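PDB 1XG2: pectinesterase 1 from Solanum lycopersicum, which demethylesterifies pectin in the plant cell wall, hydrolysing galacturonosyl methyl esters to free acid and methanol, and may prepare fruit cell walls for softening during ripening. Local coordinates for residues 97-102 with 125-130; 109-114 with 133-138; 156-161 with 182-187; 193-198 with 227-232. One frame throughout, in Å; residues are numbered along the deposited sequence.

Contact 1: 97-102 with 125-130; sequences ICIQNT and CRIDAY
C98 and R126 sit side by side on neighbouring turns of the right-handed parallel beta-helix that pectinesterases share, where strands 98-101 and 126-128 run parallel in one sheet. Four backbone hydrogen bonds alternate along the ladder, from R126 N to I97 O through to N101 N to D128 O. The long side chain of R126 bends over C98. Its CB lies beside C98 CB at 4.2 Å, and CG stands anti to the backbone N (chi1 -171°). A turn at chi3 (48°) then swings NE, CZ and both terminal nitrogens across the sulfur of C98. SG rests over one face of the guanidinium, off centre, with CZ 3.5 Å and NH2 3.4 Å from it, and the small sulfur lets the guanidinium lie close over it. NH2 also donates to M62 O, while NH1 makes a long salt bridge with D128 OD1 at 3.9 Å; D128 OD2 has its salt bridge with R171. The opposite face of the pair is apolar: I99 and I127 lie side by side, branched beta carbons suiting extended strands, with I127 CD1 4.1 Å from I99 CG1. Further along, A129 is small enough to sit against N101, CB to CB. There a water gives one hydrogen to N101 O at 2.9 Å and the other to D128 OD2 at 2.7 Å.

Contact 2: 109-114 with 133-138; sequences QAVALR and TLYAHS
T133 O takes two successive backbone amides from the neighbouring turn, A112 N at 2.8 Å and L113 N at 3.3 Å, where a regular parallel ladder would offer one. The L113 bond is the straighter, at 153°; the A112 amide comes in at an angle, tilted from the carbonyl plane. Normal pairing then resumes with Y135 N donating to L113 O. Beyond it, paired side chains lie side by side on each face. L113 and L134 touch CD2 to CD1 at 3.7 Å, two flexible branched chains filling the interior. On the other face R114 runs alongside Y135, its CD 3.7 Å from ring atom CD2; the chain bends at chi3 (61°), and the guanidinium stands nearly perpendicular to the ring plane. The aliphatic part of the arginine thus packs while NE is spent on F80 O. V111 adds CG1 against Y135 CB at 3.9 Å. Farther on, H137 ND1 shares a hydrogen bond with S138 OG in the plane of the imidazole, which fixes the ring's turn, and NE2 bonds T114 of the inhibitor chain. Parallel pairing of strands from successive turns, side chain beside side chain, is the mark of the parallel beta-helix, here in the sheet beside the predicted proton donor D132.

Contact 3: 156-161 with 182-187; sequences FGNAAV and TAQGRT
Neighbouring turns of the beta-helix meet where F156 pairs with A183, near the ends of two strands, close to the predicted catalytic aspartates D132 and D153. F156 CB sits 3.3 Å from A183 O and 4.0 Å from A183 CB; with CG placed between the backbone N and the carbonyl carbon (chi1 76°), the ring is carried off the alanine to stack with Y135 and touch D132. A183 stays small where its methyl also meets D153. One backbone hydrogen bond closes the contact, G185 N to G157 O at 2.7 Å, fairly straight although the donor stands tilted 32° from the carbonyl plane. G157 has a backbone shape in which any CB would strike the preceding carbonyl, so glycine is required. After it the backbones diverge, and the N158 side chain makes the link to R186. With chi1 at -167° it extends away from its own N, bringing OD1 alongside R186, 3.2 Å from CA and 3.3 Å from CB. OD1 accepts from T193 OG1, and ND2 donates to D110 of the inhibitor chain, so a single amide serves the enzyme on one atom and its inhibitor on the other. With an alanine here, the T193 hydroxyl and the D110 carboxylate of the inhibitor would probably each lose this mate. Parallel strands from successive turns, ending in loops close to the predicted catalytic aspartates, fit the pectinesterase beta-helix.

Contact 4: 193-198 with 227-232; sequences TGTSIQ and SRTVVM
The guanidinium of R228 meets T193 at its edge and not over a face: T193 O lies close to its plane, gripped side-on by NE at 3.0 Å and NH2 at 2.9 Å. NE lies nearly in line with the carbonyl bond, NH2 above the carbonyl plane, 39° out of it, and both bonds are bent. The bend at chi3 (76°) turns an otherwise extended chain back to this carbonyl. A leucine in its place would probably leave T193 O without both of these donors, and the loop end before the strand less firmly tied. G194 follows, and glycine suits because a CB would press on R228 O and, at these backbone angles, on the preceding carbonyl. Strands 194-198 and 228-232 then run parallel, joined by four backbone hydrogen bonds that finish with M232 N to I197 O at 2.8 Å. On one face I197 and V231 lie side by side, CD1 to CG2 at 4.1 Å, with the pair T195 and T229. On the other, M232 crosses Q198 obliquely, its slender, unbranched chain bringing CE to 3.9 Å from Q198 NE2 and equally near S196 OG; Q198 OE1 is bonded to Q164, S196 OG to F292 O. This in-register parallel pairing, turn upon turn, belongs to the longest parallel sheet of the beta-helix.

From the N terminus, the chain passes 97-102 and then 109-114 before returning at 125-130 to close contact 1 and at 133-138 to close contact 2, so these two loops cross. They tie the same two turns together on different sheets, and N101 ND2 reaches V111 O between them. Contact 3 opens only after contact 2 has closed, with 156-161 answered by 182-187; its first strand is the sheet neighbour of 134-136, and H137 O probably accepts from N158 N. Contact 4 follows in series, bringing 227-232 back to 193-198 in the sheet that the end of 156-161 also enters, and meeting contact 3 through Q184 O and S227 OG. Together they bind successive turns across all three walls of the helix.

Contact 1: 97-102 with 125-130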
# COMPACT_ATOMS: atom_id res chain seq x y z
N ILE A 97 18.40 5.43 4.99
CA ILE A 97 17.87 5.50 6.35
C ILE A 97 17.23 4.16 6.69
O ILE A 97 16.83 3.42 5.81
CB ILE A 97 16.87 6.68 6.48
CG1 ILE A 97 16.58 7.01 7.95
CG2 ILE A 97 15.56 6.38 5.73
CD1 ILE A 97 15.89 8.32 8.14
N CYS A 98 17.17 3.85 7.98
CA CYS A 98 16.48 2.65 8.47
C CYS A 98 15.20 3.08 9.18
O CYS A 98 15.22 4.02 9.94
CB CYS A 98 17.38 1.89 9.47
SG CYS A 98 16.51 0.53 10.30
N ILE A 99 14.09 2.41 8.88
CA ILE A 99 12.86 2.54 9.64
C ILE A 99 12.63 1.18 10.28
O ILE A 99 12.62 0.18 9.60
CB ILE A 99 11.65 2.91 8.76
CG1 ILE A 99 11.95 4.13 7.86
CG2 ILE A 99 10.43 3.20 9.63
CD1 ILE A 99 12.42 5.36 8.58
N GLN A 100 12.45 1.16 11.59
CA GLN A 100 12.27 -0.09 12.28
C GLN A 100 11.17 -0.05 13.32
O GLN A 100 10.85 1.00 13.90
CB GLN A 100 13.58 -0.56 12.91
CG GLN A 100 14.15 0.34 13.94
CD GLN A 100 15.23 -0.36 14.81
OE1 GLN A 100 15.45 0.02 15.95
NE2 GLN A 100 15.90 -1.36 14.25
N ASN A 101 10.58 -1.22 13.53
CA ASN A 101 9.66 -1.46 14.63
C ASN A 101 10.20 -2.64 15.44
O ASN A 101 10.36 -3.75 14.92
CB ASN A 101 8.24 -1.70 14.11
CG ASN A 101 7.21 -1.73 15.23
OD1 ASN A 101 7.46 -2.33 16.28
ND2 ASN A 101 6.10 -1.05 15.04
N THR A 102 10.50 -2.39 16.71
CA THR A 102 11.17 -3.37 17.58
C THR A 102 10.22 -4.16 18.47
O THR A 102 10.66 -4.85 19.40
CB THR A 102 12.18 -2.66 18.49
OG1 THR A 102 11.51 -1.66 19.26
CG2 THR A 102 13.22 -1.89 17.67
N CYS A 125 17.08 2.12 1.51
CA CYS A 125 16.57 2.09 2.88
C CYS A 125 16.58 0.69 3.42
O CYS A 125 16.56 -0.26 2.66
CB CYS A 125 15.14 2.63 2.91
SG CYS A 125 15.08 4.39 2.58
N ARG A 126 16.58 0.57 4.75
CA ARG A 126 16.47 -0.70 5.44
C ARG A 126 15.17 -0.64 6.26
O ARG A 126 15.05 0.20 7.13
CB ARG A 126 17.68 -0.89 6.36
CG ARG A 126 17.79 -2.28 6.99
CD ARG A 126 19.17 -2.58 7.63
NE ARG A 126 19.60 -1.48 8.49
CZ ARG A 126 19.35 -1.37 9.78
NH1 ARG A 126 18.67 -2.31 10.43
NH2 ARG A 126 19.79 -0.31 10.43
N ILE A 127 14.20 -1.50 5.97
CA ILE A 127 12.93 -1.51 6.68
C ILE A 127 12.88 -2.80 7.46
O ILE A 127 12.92 -3.86 6.88
CB ILE A 127 11.75 -1.39 5.69
CG1 ILE A 127 12.02 -0.30 4.62
CG2 ILE A 127 10.47 -1.13 6.43
CD1 ILE A 127 12.22 1.10 5.15
N ASP A 128 12.78 -2.71 8.78
CA ASP A 128 13.09 -3.82 9.68
C ASP A 128 11.98 -3.98 10.73
O ASP A 128 11.74 -3.08 11.51
CB ASP A 128 14.45 -3.56 10.35
CG ASP A 128 14.76 -4.51 11.50
OD1 ASP A 128 15.89 -4.46 12.02
OD2 ASP A 128 13.94 -5.31 11.98
N ALA A 129 11.29 -5.11 10.69
CA ALA A 129 10.37 -5.54 11.73
C ALA A 129 10.13 -7.05 11.60
O ALA A 129 10.96 -7.77 11.05
CB ALA A 129 9.07 -4.75 11.65
N TYR A 130 9.00 -7.53 12.09
CA TYR A 130 8.63 -8.94 12.02
C TYR A 130 7.33 -9.09 11.24
O TYR A 130 7.38 -9.16 10.01
CB TYR A 130 8.55 -9.55 13.42
CG TYR A 130 9.91 -9.78 14.02
CD1 TYR A 130 10.62 -8.72 14.57
CD2 TYR A 130 10.52 -11.03 13.99
CE1 TYR A 130 11.87 -8.90 15.11
CE2 TYR A 130 11.78 -11.21 14.51
CZ TYR A 130 12.44 -10.15 15.07
OH TYR A 130 13.69 -10.32 15.60
O HOH W 1 13.04 -4.64 14.48

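Contact 2: 109-114 with 133-138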
# COMPACT_ATOMS: atom_id res chain seq x y z
N GLN A 109 0.95 -7.78 14.63
CA GLN A 109 1.16 -6.70 13.65
C GLN A 109 1.83 -5.48 14.26
O GLN A 109 1.31 -4.86 15.21
CB GLN A 109 -0.15 -6.27 12.99
CG GLN A 109 -0.87 -7.39 12.25
CD GLN A 109 -2.05 -7.98 13.03
OE1 GLN A 109 -1.99 -8.11 14.26
NE2 GLN A 109 -3.11 -8.31 12.33
N ALA A 110 2.98 -5.11 13.70
CA ALA A 110 3.74 -3.98 14.18
C ALA A 110 4.58 -3.42 13.02
O ALA A 110 5.65 -3.93 12.71
CB ALA A 110 4.62 -4.41 15.34
N VAL A 111 4.06 -2.37 12.38
CA VAL A 111 4.56 -1.84 11.12
C VAL A 111 5.77 -0.94 11.36
O VAL A 111 5.77 -0.11 12.27
CB VAL A 111 3.45 -1.02 10.40
CG1 VAL A 111 4.00 -0.33 9.11
CG2 VAL A 111 2.26 -1.90 10.09
N ALA A 112 6.81 -1.13 10.54
CA ALA A 112 7.92 -0.19 10.51
C ALA A 112 7.54 1.03 9.66
O ALA A 112 7.41 2.15 10.18
CB ALA A 112 9.18 -0.85 9.99
N LEU A 113 7.33 0.81 8.37
CA LEU A 113 6.98 1.88 7.45
C LEU A 113 5.60 1.67 6.82
O LEU A 113 5.32 0.61 6.27
CB LEU A 113 8.01 1.94 6.33
CG LEU A 113 7.79 2.96 5.21
CD1 LEU A 113 7.93 4.38 5.71
CD2 LEU A 113 8.77 2.67 4.08
N ARG A 114 4.77 2.70 6.88
CA ARG A 114 3.55 2.74 6.07
C ARG A 114 3.66 3.85 5.04
O ARG A 114 3.96 4.99 5.36
CB ARG A 114 2.30 2.94 6.92
CG ARG A 114 1.06 3.27 6.10
CD ARG A 114 -0.23 3.11 6.87
NE ARG A 114 -0.29 4.01 8.02
CZ ARG A 114 -0.53 5.32 7.95
NH1 ARG A 114 -0.75 5.93 6.79
NH2 ARG A 114 -0.56 6.04 9.07
N THR A 133 5.93 -5.76 8.48
CA THR A 133 6.99 -4.76 8.41
C THR A 133 6.67 -3.54 7.56
O THR A 133 6.84 -2.41 8.01
CB THR A 133 8.26 -5.42 7.84
OG1 THR A 133 8.74 -6.41 8.75
CG2 THR A 133 9.38 -4.41 7.71
N LEU A 134 6.22 -3.78 6.32
CA LEU A 134 6.05 -2.74 5.31
C LEU A 134 4.63 -2.72 4.80
O LEU A 134 4.19 -3.62 4.07
CB LEU A 134 7.03 -2.95 4.15
CG LEU A 134 6.89 -1.98 2.97
CD1 LEU A 134 7.10 -0.55 3.45
CD2 LEU A 134 7.85 -2.32 1.84
N TYR A 135 3.91 -1.68 5.20
CA TYR A 135 2.54 -1.43 4.78
C TYR A 135 2.55 -0.51 3.58
O TYR A 135 2.46 0.72 3.72
CB TYR A 135 1.77 -0.78 5.95
CG TYR A 135 0.26 -0.92 5.95
CD1 TYR A 135 -0.45 -1.36 4.84
CD2 TYR A 135 -0.46 -0.62 7.11
CE1 TYR A 135 -1.83 -1.48 4.87
CE2 TYR A 135 -1.83 -0.75 7.15
CZ TYR A 135 -2.52 -1.17 6.04
OH TYR A 135 -3.89 -1.28 6.13
N ALA A 136 2.70 -1.11 2.40
CA ALA A 136 2.59 -0.40 1.14
C ALA A 136 1.10 -0.33 0.87
O ALA A 136 0.54 -1.18 0.16
CB ALA A 136 3.33 -1.15 0.05
N HIS A 137 0.48 0.69 1.46
CA HIS A 137 -0.96 0.78 1.69
C HIS A 137 -1.74 1.05 0.41
O HIS A 137 -2.70 0.34 0.08
CB HIS A 137 -1.24 1.87 2.74
CG HIS A 137 -2.69 2.07 3.03
ND1 HIS A 137 -3.54 2.69 2.15
CD2 HIS A 137 -3.44 1.75 4.12
CE1 HIS A 137 -4.76 2.70 2.66
NE2 HIS A 137 -4.73 2.14 3.85
N SER A 138 -1.33 2.08 -0.31
CA SER A 138 -2.08 2.54 -1.47
C SER A 138 -1.21 3.47 -2.26
O SER A 138 -0.13 3.87 -1.80
CB SER A 138 -3.37 3.25 -1.04
OG SER A 138 -3.10 4.26 -0.09

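Contact 3: 156-161 with 182-187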
# COMPACT_ATOMS: atom_id res chain seq x y z
N PHE A 156 2.74 -5.85 2.67
CA PHE A 156 1.29 -6.01 2.59
C PHE A 156 0.60 -4.69 2.31
O PHE A 156 1.17 -3.62 2.50
CB PHE A 156 0.75 -6.65 3.88
CG PHE A 156 0.69 -5.71 5.05
CD1 PHE A 156 -0.53 -5.23 5.52
CD2 PHE A 156 1.85 -5.28 5.67
CE1 PHE A 156 -0.59 -4.35 6.59
CE2 PHE A 156 1.79 -4.41 6.74
CZ PHE A 156 0.56 -3.95 7.21
N GLY A 157 -0.65 -4.77 1.85
CA GLY A 157 -1.42 -3.59 1.48
C GLY A 157 -1.95 -3.70 0.06
O GLY A 157 -2.03 -4.79 -0.51
N ASN A 158 -2.29 -2.56 -0.54
CA ASN A 158 -2.89 -2.53 -1.85
C ASN A 158 -2.39 -1.37 -2.69
O ASN A 158 -3.13 -0.78 -3.47
CB ASN A 158 -4.41 -2.49 -1.72
CG ASN A 158 -5.13 -2.77 -3.01
OD1 ASN A 158 -4.65 -3.57 -3.85
ND2 ASN A 158 -6.27 -2.11 -3.23
N ALA A 159 -1.10 -1.05 -2.54
CA ALA A 159 -0.44 -0.10 -3.44
C ALA A 159 -0.33 -0.69 -4.83
O ALA A 159 -0.46 -1.90 -5.01
CB ALA A 159 0.97 0.23 -2.93
N ALA A 160 -0.11 0.15 -5.83
CA ALA A 160 0.51 -0.30 -7.06
C ALA A 160 1.99 -0.06 -6.82
O ALA A 160 2.43 1.09 -6.73
CB ALA A 160 0.01 0.47 -8.24
N VAL A 161 2.75 -1.14 -6.70
CA VAL A 161 4.11 -1.06 -6.17
C VAL A 161 5.07 -2.01 -6.88
O VAL A 161 4.76 -3.19 -7.09
CB VAL A 161 4.13 -1.30 -4.62
CG1 VAL A 161 3.62 -2.67 -4.26
CG2 VAL A 161 5.53 -1.10 -4.06
N THR A 182 4.79 -11.66 0.99
CA THR A 182 3.68 -10.75 0.66
C THR A 182 2.34 -11.20 1.20
O THR A 182 2.10 -12.39 1.40
CB THR A 182 3.54 -10.52 -0.86
OG1 THR A 182 3.19 -11.75 -1.52
CG2 THR A 182 4.85 -10.09 -1.48
N ALA A 183 1.48 -10.23 1.46
CA ALA A 183 0.06 -10.45 1.70
C ALA A 183 -0.66 -9.31 0.98
O ALA A 183 -1.01 -8.29 1.57
CB ALA A 183 -0.26 -10.44 3.18
N GLN A 184 -0.84 -9.49 -0.32
CA GLN A 184 -1.36 -8.41 -1.17
C GLN A 184 -2.88 -8.36 -0.99
O GLN A 184 -3.54 -9.37 -1.07
CB GLN A 184 -0.96 -8.67 -2.62
CG GLN A 184 -0.82 -7.40 -3.47
CD GLN A 184 -2.16 -6.76 -3.78
OE1 GLN A 184 -2.27 -5.52 -3.87
NE2 GLN A 184 -3.18 -7.58 -3.95
N GLY A 185 -3.40 -7.16 -0.77
CA GLY A 185 -4.77 -6.97 -0.34
C GLY A 185 -5.70 -6.28 -1.33
O GLY A 185 -6.51 -5.44 -0.91
N ARG A 186 -5.60 -6.60 -2.62
CA ARG A 186 -6.54 -6.09 -3.61
C ARG A 186 -7.89 -6.80 -3.47
O ARG A 186 -7.99 -8.01 -3.63
CB ARG A 186 -6.03 -6.26 -5.05
CG ARG A 186 -6.95 -5.62 -6.09
CD ARG A 186 -6.42 -5.62 -7.51
NE ARG A 186 -6.57 -6.94 -8.12
CZ ARG A 186 -6.77 -7.19 -9.42
NH1 ARG A 186 -6.84 -6.22 -10.30
NH2 ARG A 186 -6.92 -8.45 -9.83
N THR A 187 -8.91 -6.01 -3.18
CA THR A 187 -10.24 -6.48 -2.83
C THR A 187 -11.14 -6.59 -4.07
O THR A 187 -12.11 -7.34 -4.07
CB THR A 187 -10.84 -5.47 -1.83
OG1 THR A 187 -10.15 -5.61 -0.57
CG2 THR A 187 -12.28 -5.78 -1.50

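Contact 4: 193-198 with 227-232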
# COMPACT_ATOMS: atom_id res chain seq x y z
N THR A 193 -4.07 -2.23 -9.03
CA THR A 193 -3.07 -2.32 -7.99
C THR A 193 -2.47 -3.71 -7.98
O THR A 193 -2.97 -4.63 -8.64
CB THR A 193 -3.70 -2.03 -6.64
OG1 THR A 193 -4.83 -2.89 -6.45
CG2 THR A 193 -4.27 -0.63 -6.60
N GLY A 194 -1.42 -3.86 -7.19
CA GLY A 194 -0.73 -5.12 -7.04
C GLY A 194 0.72 -4.92 -6.68
O GLY A 194 1.24 -3.82 -6.74
N THR A 195 1.37 -6.02 -6.32
CA THR A 195 2.77 -5.99 -5.92
C THR A 195 3.61 -6.72 -6.96
O THR A 195 3.36 -7.86 -7.29
CB THR A 195 2.92 -6.66 -4.56
OG1 THR A 195 2.36 -5.81 -3.55
CG2 THR A 195 4.39 -6.82 -4.18
N SER A 196 4.65 -6.05 -7.42
CA SER A 196 5.56 -6.62 -8.40
C SER A 196 6.96 -6.59 -7.80
O SER A 196 7.41 -5.56 -7.32
CB SER A 196 5.51 -5.79 -9.68
OG SER A 196 6.53 -6.19 -10.58
N ILE A 197 7.63 -7.74 -7.81
CA ILE A 197 8.97 -7.88 -7.27
C ILE A 197 9.85 -8.31 -8.44
O ILE A 197 9.63 -9.36 -9.03
CB ILE A 197 8.96 -8.94 -6.15
CG1 ILE A 197 8.21 -8.40 -4.93
CG2 ILE A 197 10.39 -9.39 -5.75
CD1 ILE A 197 7.74 -9.51 -3.99
N GLN A 198 10.85 -7.50 -8.76
CA GLN A 198 11.65 -7.64 -9.98
C GLN A 198 13.12 -7.42 -9.72
O GLN A 198 13.50 -6.43 -9.12
CB GLN A 198 11.17 -6.60 -11.00
CG GLN A 198 11.66 -6.82 -12.41
CD GLN A 198 11.26 -5.69 -13.35
OE1 GLN A 198 11.06 -4.55 -12.92
NE2 GLN A 198 11.16 -6.01 -14.65
N SER A 227 -6.17 -10.69 -4.56
CA SER A 227 -4.73 -10.56 -4.30
C SER A 227 -3.97 -10.70 -5.61
O SER A 227 -4.25 -11.60 -6.39
CB SER A 227 -4.27 -11.64 -3.30
OG SER A 227 -2.99 -11.37 -2.78
N ARG A 228 -3.02 -9.81 -5.85
CA ARG A 228 -2.31 -9.80 -7.12
C ARG A 228 -0.83 -9.49 -6.92
O ARG A 228 -0.47 -8.37 -6.58
CB ARG A 228 -2.93 -8.82 -8.10
CG ARG A 228 -2.23 -8.80 -9.44
CD ARG A 228 -3.11 -8.39 -10.59
NE ARG A 228 -3.31 -6.95 -10.55
CZ ARG A 228 -3.36 -6.17 -11.62
NH1 ARG A 228 -3.27 -6.67 -12.84
NH2 ARG A 228 -3.53 -4.86 -11.46
N THR A 229 0.00 -10.49 -7.15
CA THR A 229 1.41 -10.44 -6.87
C THR A 229 2.18 -11.21 -7.93
O THR A 229 1.79 -12.31 -8.31
CB THR A 229 1.68 -11.05 -5.49
OG1 THR A 229 0.96 -10.33 -4.49
CG2 THR A 229 3.14 -10.94 -5.09
N VAL A 230 3.26 -10.61 -8.42
CA VAL A 230 4.14 -11.27 -9.37
C VAL A 230 5.57 -11.10 -8.94
O VAL A 230 6.00 -10.01 -8.53
CB VAL A 230 3.96 -10.72 -10.79
CG1 VAL A 230 5.01 -11.30 -11.72
CG2 VAL A 230 2.58 -11.05 -11.29
N VAL A 231 6.31 -12.20 -9.02
CA VAL A 231 7.71 -12.22 -8.68
C VAL A 231 8.45 -12.61 -9.96
O VAL A 231 8.21 -13.69 -10.48
CB VAL A 231 8.01 -13.25 -7.58
CG1 VAL A 231 9.52 -13.32 -7.33
CG2 VAL A 231 7.24 -12.92 -6.30
N MET A 232 9.29 -11.73 -10.47
CA MET A 232 9.96 -12.00 -11.75
C MET A 232 11.42 -11.59 -11.82
O MET A 232 11.87 -10.68 -11.14
CB MET A 232 9.17 -11.39 -12.91
CG MET A 232 8.95 -9.93 -12.88
SD MET A 232 7.64 -9.43 -14.09
CE MET A 232 7.78 -7.70 -13.90